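Local coordinates for protein probable hydrolase (PDB 7AL6) that is of unconfirmed function but adopts the alpha/beta hydrolase fold and is probably a hydrolase, perhaps a lipolytic enzyme, at residues P29-H34 with L91-F96; V107-A112 with N220-V225; E117-L122 with V225-S230; A123-L128 with R278-F283. All coordinates share one frame; numbering follows the deposited sequence. Where two conformers were deposited one is given.

Following the chain from its N terminus, contact 1 closes the first loop, bringing the turn after helix 77-91 back onto the start of strand 28-33. It is complete before the other three begin. Contacts 2, 3 and 4 then open in turn, at 107-112, 117-122 and 123-128, and close in the same order, at 220-225, 225-230 and 278-283, so each of these three crosses the other two. Contact 2 joins helices 103-114 and 215-223, contact 3 pairs the strands that follow them, and the two share Val225. Contact 4 continues along strand 119-125. Together they tie strands of the central sheet to one another and to the C-terminal helix, and join two helices packed beside the sheet.

Contact 1 of 4, residues P29-H34 with L91-F96; sequences PVIALH and LGWERF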
# COMPACT_ATOMS: atom_id res chain seq x y z
N PRO A 29 29.25 5.57 15.49
CA PRO A 29 27.91 5.15 15.01
C PRO A 29 27.59 3.70 15.37
O PRO A 29 28.30 2.76 14.98
CB PRO A 29 28.00 5.35 13.50
CG PRO A 29 29.53 5.36 13.17
CD PRO A 29 30.19 5.91 14.40
N VAL A 30 26.45 3.51 16.05
CA VAL A 30 25.94 2.20 16.45
C VAL A 30 24.44 2.14 16.18
O VAL A 30 23.69 3.03 16.58
CB VAL A 30 26.20 1.95 17.96
CG1 VAL A 30 25.68 0.57 18.35
CG2 VAL A 30 27.67 2.10 18.27
N ILE A 31 23.98 1.06 15.54
CA ILE A 31 22.56 0.72 15.49
C ILE A 31 22.30 -0.40 16.48
O ILE A 31 22.99 -1.44 16.45
CB ILE A 31 22.12 0.32 14.06
CG1 ILE A 31 22.46 1.44 13.10
CG2 ILE A 31 20.60 0.07 14.02
CD1 ILE A 31 22.26 1.06 11.59
N ALA A 32 21.34 -0.18 17.39
CA ALA A 32 20.93 -1.15 18.39
C ALA A 32 19.66 -1.86 17.96
O ALA A 32 18.64 -1.22 17.65
CB ALA A 32 20.74 -0.48 19.75
N LEU A 33 19.71 -3.19 17.96
CA LEU A 33 18.65 -4.05 17.46
C LEU A 33 18.10 -4.95 18.58
O LEU A 33 18.87 -5.65 19.26
CB LEU A 33 19.18 -4.89 16.30
CG LEU A 33 19.88 -4.15 15.16
CD1 LEU A 33 20.29 -5.19 14.11
CD2 LEU A 33 18.92 -3.15 14.55
N HIS A 34 16.76 -4.99 18.72
CA HIS A 34 16.11 -5.66 19.84
C HIS A 34 15.69 -7.09 19.48
O HIS A 34 15.80 -7.55 18.33
CB HIS A 34 14.92 -4.82 20.35
CG HIS A 34 13.87 -4.57 19.30
ND1 HIS A 34 12.99 -5.55 18.90
CD2 HIS A 34 13.58 -3.47 18.56
CE1 HIS A 34 12.21 -5.08 17.94
NE2 HIS A 34 12.55 -3.82 17.71
N LEU A 91 20.84 7.35 7.12
CA LEU A 91 21.54 8.19 8.09
C LEU A 91 22.85 8.73 7.52
O LEU A 91 23.47 9.60 8.13
CB LEU A 91 21.87 7.41 9.37
CG LEU A 91 20.72 6.77 10.13
CD1 LEU A 91 21.28 5.89 11.24
CD2 LEU A 91 19.85 7.84 10.70
N GLY A 92 23.26 8.24 6.37
CA GLY A 92 24.54 8.64 5.83
C GLY A 92 25.73 7.89 6.38
O GLY A 92 26.85 8.39 6.28
N TRP A 93 25.52 6.70 6.95
CA TRP A 93 26.57 5.94 7.64
C TRP A 93 27.18 4.93 6.68
O TRP A 93 26.55 3.92 6.33
CB TRP A 93 26.00 5.23 8.87
CG TRP A 93 25.70 6.15 10.02
CD1 TRP A 93 25.87 7.51 10.04
CD2 TRP A 93 25.23 5.77 11.32
NE1 TRP A 93 25.51 8.01 11.28
CE2 TRP A 93 25.11 6.96 12.08
CE3 TRP A 93 24.88 4.55 11.92
CZ2 TRP A 93 24.66 6.96 13.40
CZ3 TRP A 93 24.45 4.57 13.23
CH2 TRP A 93 24.37 5.77 13.96
N GLU A 94 28.43 5.12 6.29
CA GLU A 94 29.11 4.16 5.41
C GLU A 94 29.52 2.95 6.26
O GLU A 94 29.16 1.87 5.91
CB GLU A 94 30.29 4.82 4.69
CG GLU A 94 31.11 3.84 3.88
CD GLU A 94 30.34 2.95 2.93
OE1 GLU A 94 30.76 1.82 2.71
OE2 GLU A 94 29.32 3.40 2.42
N ARG A 95 30.23 3.16 7.34
CA ARG A 95 30.64 2.08 8.25
C ARG A 95 29.98 2.33 9.60
O ARG A 95 29.83 3.48 9.98
CB ARG A 95 32.15 1.99 8.36
CG ARG A 95 32.79 1.24 7.20
CD ARG A 95 34.25 0.98 7.45
NE ARG A 95 34.92 2.22 7.80
CZ ARG A 95 36.24 2.39 7.75
NH1 ARG A 95 37.01 1.40 7.35
NH2 ARG A 95 36.78 3.54 8.08
N PHE A 96 29.57 1.28 10.27
CA PHE A 96 28.87 1.39 11.56
C PHE A 96 28.97 0.08 12.32
O PHE A 96 29.28 -0.93 11.75
CB PHE A 96 27.40 1.76 11.33
CG PHE A 96 26.65 0.79 10.46
CD1 PHE A 96 26.68 0.91 9.09
CD2 PHE A 96 25.91 -0.23 11.01
CE1 PHE A 96 25.99 0.03 8.28
CE2 PHE A 96 25.21 -1.10 10.20
CZ PHE A 96 25.27 -0.98 8.84
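Pro29 sets its CB over the indole of Trp93, a clear example of a proline packed on an aromatic face. This CB stands above the six-membered ring of Trp93, 3.4 Å from the centroid and only 3° off the ring normal, a CH-pi contact aimed almost at the centre. The opposite face of the indole carries CD1 of Leu91, displaced toward the rim, while Val30 O lies at the ring edge in its plane. The indole thus lies between Pro29 of the strand and Leu91 at the end of the preceding helix. Its placement follows from a chi1 of -74°, which sets CG of Trp93 beside its own backbone N.

Ile31 reaches both aromatic rings with different atoms: CG1 comes 3.7 Å from Trp93 CZ3, and CD1 comes 3.9 Å from Phe96 CD2. Its side chain runs obliquely past each ring. Phe96 CB lies 4.2 Å from Pro29 CB.

Gly92, with positive phi, ends helix 77-91 in a Schellman motif, and Arg118 bonds to the carbonyls of Trp93 and Glu94. Pro29 and Ile31 make backbone hydrogen bonds to strand 96-101, which starts at Phe96. This is the packing of a beta-alpha-beta crossover in an alpha/beta hydrolase fold, where the chain passes from strand 53-58 through helix 77-91 and across strand 28-33 into strand 96-101.

Contact 2 of 4, residues V107-A112 with N220-V225; sequences VSVLLA and NFVRSV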
# COMPACT_ATOMS: atom_id res chain seq x y z
N VAL A 107 20.39 -11.11 13.69
CA VAL A 107 20.34 -10.30 12.48
C VAL A 107 21.68 -9.62 12.26
O VAL A 107 22.16 -9.49 11.12
CB VAL A 107 19.18 -9.27 12.59
CG1 VAL A 107 19.28 -8.23 11.48
CG2 VAL A 107 17.85 -9.98 12.50
N SER A 108 22.30 -9.20 13.35
CA SER A 108 23.58 -8.53 13.28
C SER A 108 24.65 -9.44 12.70
O SER A 108 25.47 -9.00 11.89
CB SER A 108 24.01 -8.08 14.68
OG SER A 108 23.18 -7.09 15.22
N VAL A 109 24.66 -10.72 13.14
CA VAL A 109 25.64 -11.69 12.64
C VAL A 109 25.45 -11.93 11.16
O VAL A 109 26.42 -12.03 10.40
CB VAL A 109 25.55 -13.01 13.43
CG1 VAL A 109 26.31 -14.16 12.70
CG2 VAL A 109 26.09 -12.85 14.85
N LEU A 110 24.20 -12.04 10.71
CA LEU A 110 23.88 -12.25 9.29
C LEU A 110 24.42 -11.07 8.48
O LEU A 110 25.05 -11.29 7.51
CB LEU A 110 22.36 -12.35 9.11
CG LEU A 110 21.71 -13.67 9.51
CD1 LEU A 110 20.27 -13.69 9.08
CD2 LEU A 110 22.45 -14.86 8.94
N LEU A 111 24.19 -9.86 8.95
CA LEU A 111 24.64 -8.63 8.27
C LEU A 111 26.17 -8.55 8.26
O LEU A 111 26.72 -8.28 7.23
CB LEU A 111 24.01 -7.45 9.00
CG LEU A 111 24.08 -6.11 8.29
CD1 LEU A 111 23.65 -6.22 6.85
CD2 LEU A 111 23.25 -5.10 9.03
N ALA A 112 26.81 -8.85 9.39
CA ALA A 112 28.27 -8.81 9.54
C ALA A 112 28.88 -9.85 8.61
O ALA A 112 29.86 -9.56 7.97
CB ALA A 112 28.67 -9.02 10.97
N ASN A 220 28.36 -21.04 8.73
CA ASN A 220 29.09 -20.29 7.69
C ASN A 220 28.93 -18.78 7.94
O ASN A 220 29.89 -18.08 7.78
CB ASN A 220 28.67 -20.72 6.29
CG ASN A 220 29.57 -21.79 5.71
OD1 ASN A 220 30.63 -21.49 5.21
ND2 ASN A 220 29.17 -23.03 5.80
N PHE A 221 27.74 -18.32 8.31
CA PHE A 221 27.50 -16.89 8.61
C PHE A 221 28.36 -16.48 9.80
O PHE A 221 29.01 -15.49 9.72
CB PHE A 221 26.02 -16.61 8.83
CG PHE A 221 25.26 -16.30 7.57
CD1 PHE A 221 25.36 -15.06 6.98
CD2 PHE A 221 24.48 -17.25 6.96
CE1 PHE A 221 24.68 -14.79 5.81
CE2 PHE A 221 23.80 -16.97 5.80
CZ PHE A 221 23.91 -15.74 5.22
N VAL A 222 28.39 -17.28 10.85
CA VAL A 222 29.17 -16.99 12.09
C VAL A 222 30.65 -16.96 11.71
O VAL A 222 31.34 -16.05 12.08
CB VAL A 222 28.90 -18.03 13.18
CG1 VAL A 222 29.96 -17.96 14.26
CG2 VAL A 222 27.54 -17.88 13.79
N ARG A 223 31.06 -17.92 10.91
CA ARG A 223 32.45 -18.04 10.47
C ARG A 223 32.85 -16.90 9.56
O ARG A 223 34.03 -16.53 9.52
CB ARG A 223 32.68 -19.36 9.72
CG ARG A 223 32.77 -20.58 10.60
CD ARG A 223 34.13 -20.71 11.29
NE ARG A 223 33.98 -21.43 12.54
CZ ARG A 223 34.10 -22.74 12.65
NH1 ARG A 223 34.43 -23.47 11.59
NH2 ARG A 223 33.93 -23.32 13.84
N SER A 224 31.90 -16.36 8.82
CA SER A 224 32.13 -15.25 7.86
C SER A 224 32.25 -13.89 8.56
O SER A 224 32.62 -12.96 7.89
CB SER A 224 31.08 -15.22 6.81
OG SER A 224 31.29 -16.27 5.90
N VAL A 225 31.92 -13.76 9.83
CA VAL A 225 32.06 -12.46 10.53
C VAL A 225 33.55 -12.09 10.50
O VAL A 225 34.36 -12.94 10.82
CB VAL A 225 31.52 -12.50 11.97
CG1 VAL A 225 31.91 -11.27 12.74
CG2 VAL A 225 30.02 -12.70 12.00
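Phe221 and Leu110 meet as a ring and a methyl group in a CH-pi contact. Leu110 turns its CD2 over one face of the phenyl, 3.5 Å from the centroid and 16° off the normal, displaced toward the rim, with Phe221 CG nearest at 3.4 Å. With a chi1 of -77°, Leu110 keeps CG beside its backbone N, and from there the branch reaches the ring. Leu142 of the third subunit also packs on Phe221, so the phenyl lies where this helix pair meets a neighbouring chain.

Val109 presents one methyl to two valines. Its CG1 lies 4.0 Å from CG2 of Val225 and 4.1 Å from CG2 of Val222, the Val225 side chain coming across it at about a right angle. Val225, just beyond helix 215-223, spends that same CG2 a second time on Ala112 CB at 4.1 Å, bridging successive turns of helix 103-114.

At the end of the second helix, Asn220 O accepts from both the backbone N and OG of Ser224, the two donors arriving from opposite faces of its carbonyl plane. Ser224 OG is 3.0 Å from Asn220 O.

The chemistry across the contact is that of methyl groups, an aromatic face and an alanine, which implies that the two helices are joined here by buried apolar surface and close fit, with no hydrogen bond between segments 107-112 and 220-225.

Contact 3 of 4, residues E117-L122 with V225-S230; sequences ERIERL and VECPVS. With EDO (1,2-ethanediol), chain H.
Leu122 and Val229 begin the pairing of two parallel strands, their side chains lying together on one face of the sheet with Leu122 CB 3.9 Å from Val229 CG2. Leu122 bonds on both sides of its partner, as a parallel register requires: its N gives a hydrogen bond to Pro228 O (3.1 Å), and its O accepts one from Ser230 N (2.9 Å).

Arg121 bends at chi2 (-92°), and this folds the guanidinium back over Pro228, whose CG faces the flat group 3.5 Å from NH2. The same NH2 bonds Glu120 O at 2.9 Å, approaching from above the carbonyl plane, while NH1 forms a salt bridge with the terminal carboxylate of Arg286. These bonds would limit rotation of the group.

Cys227 has SG between its backbone N and carbonyl carbon (chi1 63°), which places the sulfur 3.8 Å from Leu122 CG. Its CB lies close to the carbonyl oxygen of Glu120. Val229 N turns to the other flank and bonds O2 of an ethanediol, probably from the crystallisation liquor.

Such a pair of neighbouring parallel strands, each entered from a loop after a helix, belongs to the central sheet of the alpha/beta hydrolase fold.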
# COMPACT_ATOMS: atom_id res chain seq x y z
N GLU A 117 32.34 -5.43 4.81
CA GLU A 117 32.87 -4.10 4.45
C GLU A 117 32.19 -2.99 5.28
O GLU A 117 32.84 -2.01 5.54
CB GLU A 117 32.73 -3.89 2.93
CG GLU A 117 31.30 -3.56 2.50
CD GLU A 117 30.73 -3.80 1.12
OE1 GLU A 117 31.16 -4.72 0.44
OE2 GLU A 117 29.78 -3.10 0.78
N ARG A 118 30.92 -3.11 5.66
CA ARG A 118 30.13 -2.10 6.37
C ARG A 118 30.18 -2.18 7.90
O ARG A 118 29.92 -1.20 8.50
CB ARG A 118 28.65 -2.26 6.03
CG ARG A 118 28.32 -2.31 4.55
CD ARG A 118 28.59 -1.05 3.77
NE ARG A 118 27.95 0.13 4.29
CZ ARG A 118 26.86 0.70 3.81
NH1 ARG A 118 26.37 1.77 4.38
NH2 ARG A 118 26.25 0.20 2.75
N ILE A 119 30.55 -3.30 8.50
CA ILE A 119 30.33 -3.46 9.94
C ILE A 119 31.66 -3.38 10.69
O ILE A 119 32.56 -4.21 10.49
CB ILE A 119 29.63 -4.80 10.24
CG1 ILE A 119 28.34 -4.95 9.45
CG2 ILE A 119 29.36 -4.90 11.73
CD1 ILE A 119 27.36 -3.75 9.63
N GLU A 120 31.78 -2.39 11.55
CA GLU A 120 33.06 -2.18 12.21
C GLU A 120 33.25 -3.11 13.43
O GLU A 120 34.35 -3.63 13.63
CB GLU A 120 33.20 -0.73 12.64
CG GLU A 120 33.28 0.24 11.47
CD GLU A 120 33.48 1.68 11.91
OE1 GLU A 120 34.61 2.18 11.70
OE2 GLU A 120 32.51 2.32 12.42
N ARG A 121 32.22 -3.26 14.25
CA ARG A 121 32.21 -4.05 15.49
C ARG A 121 30.83 -4.67 15.76
O ARG A 121 29.85 -4.11 15.32
CB ARG A 121 32.61 -3.16 16.67
CG ARG A 121 33.87 -2.33 16.46
CD ARG A 121 35.11 -3.04 16.96
NE ARG A 121 36.35 -2.29 16.93
CZ ARG A 121 37.17 -2.22 15.89
NH1 ARG A 121 38.29 -1.55 16.00
NH2 ARG A 121 36.88 -2.81 14.76
N LEU A 122 30.77 -5.79 16.48
CA LEU A 122 29.51 -6.42 16.91
C LEU A 122 29.49 -6.55 18.43
O LEU A 122 30.41 -7.12 18.96
CB LEU A 122 29.39 -7.83 16.34
CG LEU A 122 28.97 -8.00 14.89
CD1 LEU A 122 28.41 -9.39 14.70
CD2 LEU A 122 27.98 -6.95 14.46
N VAL A 225 31.92 -13.76 9.83
CA VAL A 225 32.06 -12.46 10.53
C VAL A 225 33.55 -12.09 10.50
O VAL A 225 34.36 -12.94 10.82
CB VAL A 225 31.52 -12.50 11.97
CG1 VAL A 225 31.91 -11.27 12.74
CG2 VAL A 225 30.02 -12.70 12.00
N GLU A 226 33.91 -10.88 10.11
CA GLU A 226 35.32 -10.48 10.01
C GLU A 226 35.70 -9.50 11.11
O GLU A 226 36.87 -9.38 11.36
CB GLU A 226 35.60 -9.81 8.67
CG GLU A 226 35.28 -10.67 7.47
CD GLU A 226 35.67 -10.06 6.14
OE1 GLU A 226 36.31 -9.07 6.15
OE2 GLU A 226 35.34 -10.61 5.15
N CYS A 227 34.73 -8.92 11.80
CA CYS A 227 35.03 -7.86 12.73
C CYS A 227 35.16 -8.36 14.16
O CYS A 227 34.74 -9.47 14.48
CB CYS A 227 33.94 -6.77 12.69
SG CYS A 227 32.31 -7.41 13.21
N PRO A 228 35.75 -7.55 15.03
CA PRO A 228 35.75 -7.87 16.45
C PRO A 228 34.33 -8.03 16.96
O PRO A 228 33.43 -7.28 16.57
CB PRO A 228 36.43 -6.65 17.10
CG PRO A 228 37.30 -6.07 15.99
CD PRO A 228 36.52 -6.34 14.72
N VAL A 229 34.15 -9.00 17.84
CA VAL A 229 32.84 -9.35 18.38
C VAL A 229 32.96 -9.46 19.90
O VAL A 229 33.88 -10.12 20.40
CB VAL A 229 32.30 -10.67 17.81
CG1 VAL A 229 31.01 -11.06 18.53
CG2 VAL A 229 32.06 -10.61 16.33
N SER A 230 32.05 -8.81 20.62
CA SER A 230 31.88 -8.99 22.06
C SER A 230 30.53 -9.66 22.34
O SER A 230 29.47 -9.10 22.03
CB SER A 230 31.99 -7.66 22.76
OG SER A 230 31.94 -7.81 24.18
C1 EDO H . 37.26 -8.90 19.37
O1 EDO H . 38.62 -8.55 19.31
C2 EDO H . 37.04 -10.36 19.35
O2 EDO H . 36.39 -10.88 18.25

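Contact 4 of 4, residues A123-L128 with R278-F283; sequences ALIDGL and RVFAAF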
# COMPACT_ATOMS: atom_id res chain seq x y z
N ALA A 123 28.47 -6.04 19.11
CA ALA A 123 28.24 -6.24 20.55
C ALA A 123 26.95 -7.06 20.61
O ALA A 123 25.92 -6.58 20.18
CB ALA A 123 28.15 -4.94 21.29
N LEU A 124 27.04 -8.29 21.10
CA LEU A 124 25.92 -9.22 21.09
C LEU A 124 25.51 -9.54 22.52
O LEU A 124 26.37 -9.83 23.37
CB LEU A 124 26.28 -10.47 20.34
CG LEU A 124 26.89 -10.29 18.94
CD1 LEU A 124 27.25 -11.62 18.34
CD2 LEU A 124 25.93 -9.55 18.00
N ILE A 125 24.20 -9.52 22.78
CA ILE A 125 23.64 -9.89 24.10
C ILE A 125 22.82 -11.18 23.97
O ILE A 125 21.74 -11.13 23.40
CB ILE A 125 22.81 -8.76 24.72
CG1 ILE A 125 23.57 -7.44 24.78
CG2 ILE A 125 22.32 -9.17 26.09
CD1 ILE A 125 22.73 -6.27 25.18
N ASP A 126 23.36 -12.30 24.43
CA ASP A 126 22.67 -13.60 24.57
C ASP A 126 22.00 -14.08 23.28
O ASP A 126 20.93 -14.58 23.38
CB ASP A 126 21.65 -13.52 25.70
CG ASP A 126 21.55 -14.81 26.47
OD1 ASP A 126 22.58 -15.33 26.81
OD2 ASP A 126 20.46 -15.27 26.68
N GLY A 127 22.63 -13.90 22.14
CA GLY A 127 22.14 -14.39 20.84
C GLY A 127 23.28 -14.59 19.88
O GLY A 127 24.22 -13.87 19.98
N LEU A 128 23.16 -15.53 18.97
CA LEU A 128 24.17 -15.80 17.97
C LEU A 128 23.59 -16.32 16.67
O LEU A 128 23.73 -15.69 15.60
CB LEU A 128 25.18 -16.80 18.54
CG LEU A 128 26.37 -17.03 17.62
CD1 LEU A 128 27.14 -15.69 17.53
CD2 LEU A 128 27.29 -18.10 18.10
N ARG A 278 29.60 -2.06 31.27
CA ARG A 278 31.05 -2.03 31.51
C ARG A 278 31.76 -2.83 30.44
O ARG A 278 32.79 -2.41 29.92
CB ARG A 278 31.38 -2.62 32.88
CG ARG A 278 31.21 -1.66 34.03
CD ARG A 278 31.32 -2.45 35.37
NE ARG A 278 30.94 -1.68 36.55
CZ ARG A 278 31.43 -0.49 36.88
NH1 ARG A 278 32.38 0.08 36.14
NH2 ARG A 278 30.99 0.13 37.97
N VAL A 279 31.22 -3.99 30.10
CA VAL A 279 31.83 -4.87 29.08
C VAL A 279 31.88 -4.17 27.72
O VAL A 279 32.96 -4.03 27.19
CB VAL A 279 31.03 -6.17 28.97
CG1 VAL A 279 31.38 -6.94 27.71
CG2 VAL A 279 31.20 -7.05 30.19
N PHE A 280 30.75 -3.63 27.25
CA PHE A 280 30.61 -2.98 25.92
C PHE A 280 31.39 -1.67 25.86
O PHE A 280 31.94 -1.42 24.85
CB PHE A 280 29.13 -2.87 25.54
CG PHE A 280 28.51 -4.19 25.17
CD1 PHE A 280 29.29 -5.26 24.79
CD2 PHE A 280 27.14 -4.36 25.24
CE1 PHE A 280 28.71 -6.47 24.47
CE2 PHE A 280 26.57 -5.57 24.92
CZ PHE A 280 27.35 -6.62 24.53
N ALA A 281 31.42 -0.89 26.92
CA ALA A 281 32.13 0.40 26.97
C ALA A 281 33.63 0.14 26.76
O ALA A 281 34.23 0.87 26.04
CB ALA A 281 31.86 1.11 28.26
N ALA A 282 34.19 -0.89 27.37
CA ALA A 282 35.60 -1.21 27.13
C ALA A 282 35.80 -1.77 25.72
O ALA A 282 36.77 -1.41 25.05
CB ALA A 282 36.12 -2.20 28.17
N PHE A 283 34.88 -2.56 25.22
CA PHE A 283 34.98 -3.16 23.87
C PHE A 283 34.98 -2.07 22.79
O PHE A 283 35.85 -2.07 21.95
CB PHE A 283 33.85 -4.16 23.67
CG PHE A 283 33.75 -4.72 22.29
CD1 PHE A 283 34.69 -5.62 21.82
CD2 PHE A 283 32.74 -4.33 21.44
CE1 PHE A 283 34.59 -6.13 20.54
CE2 PHE A 283 32.65 -4.84 20.17
CZ PHE A 283 33.57 -5.74 19.72
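Two nitrogens, His263 ND1 and Met238 N, bond to Asp126 OD2 just beyond the strand end where Ala123, Leu124 and Ile125 meet Phe280. The other oxygen, Asp126 OD1, bonds to Ala234 N, so three hydrogen bonds hold the carboxylate. With Ser102 on a probable nucleophile elbow, Asp126 and His263 have the geometry of a Ser-His-Asp catalytic triad, although that role is unconfirmed here.

The contact itself is carried by one ring. Phe280 receives CB of Ala123 over the centre of a face, 3.6 Å from the centroid and 12° off the normal, a CH-pi contact made by the single methyl of an alanine. At the rim of the same ring, close to its plane, lie Leu124 O, 3.6 Å from Phe280 CZ, and Ile125 CG1, 3.5 Å from Phe280 CE2. Three consecutive strand residues therefore use a face and an edge of a single phenyl. A chi1 of -72° places CG of Phe280 beside its backbone N, directing the ring at the strand. Phe283, one turn on, adds a looser approach, with CE2 4.5 Å from Ala123 N.

The short strand and helix segments run nearly antiparallel, at 166°, with axes 10.0 Å apart. Helix 270-284 covers this face of the sheet, resting also on Ser230 of strand 229-234 and Leu99 of strand 96-101. Leu124 points away from it to pack on Ala105, Ser108 and Val109 of helix 103-114, so strand 119-125 lies between two helices, one on each face.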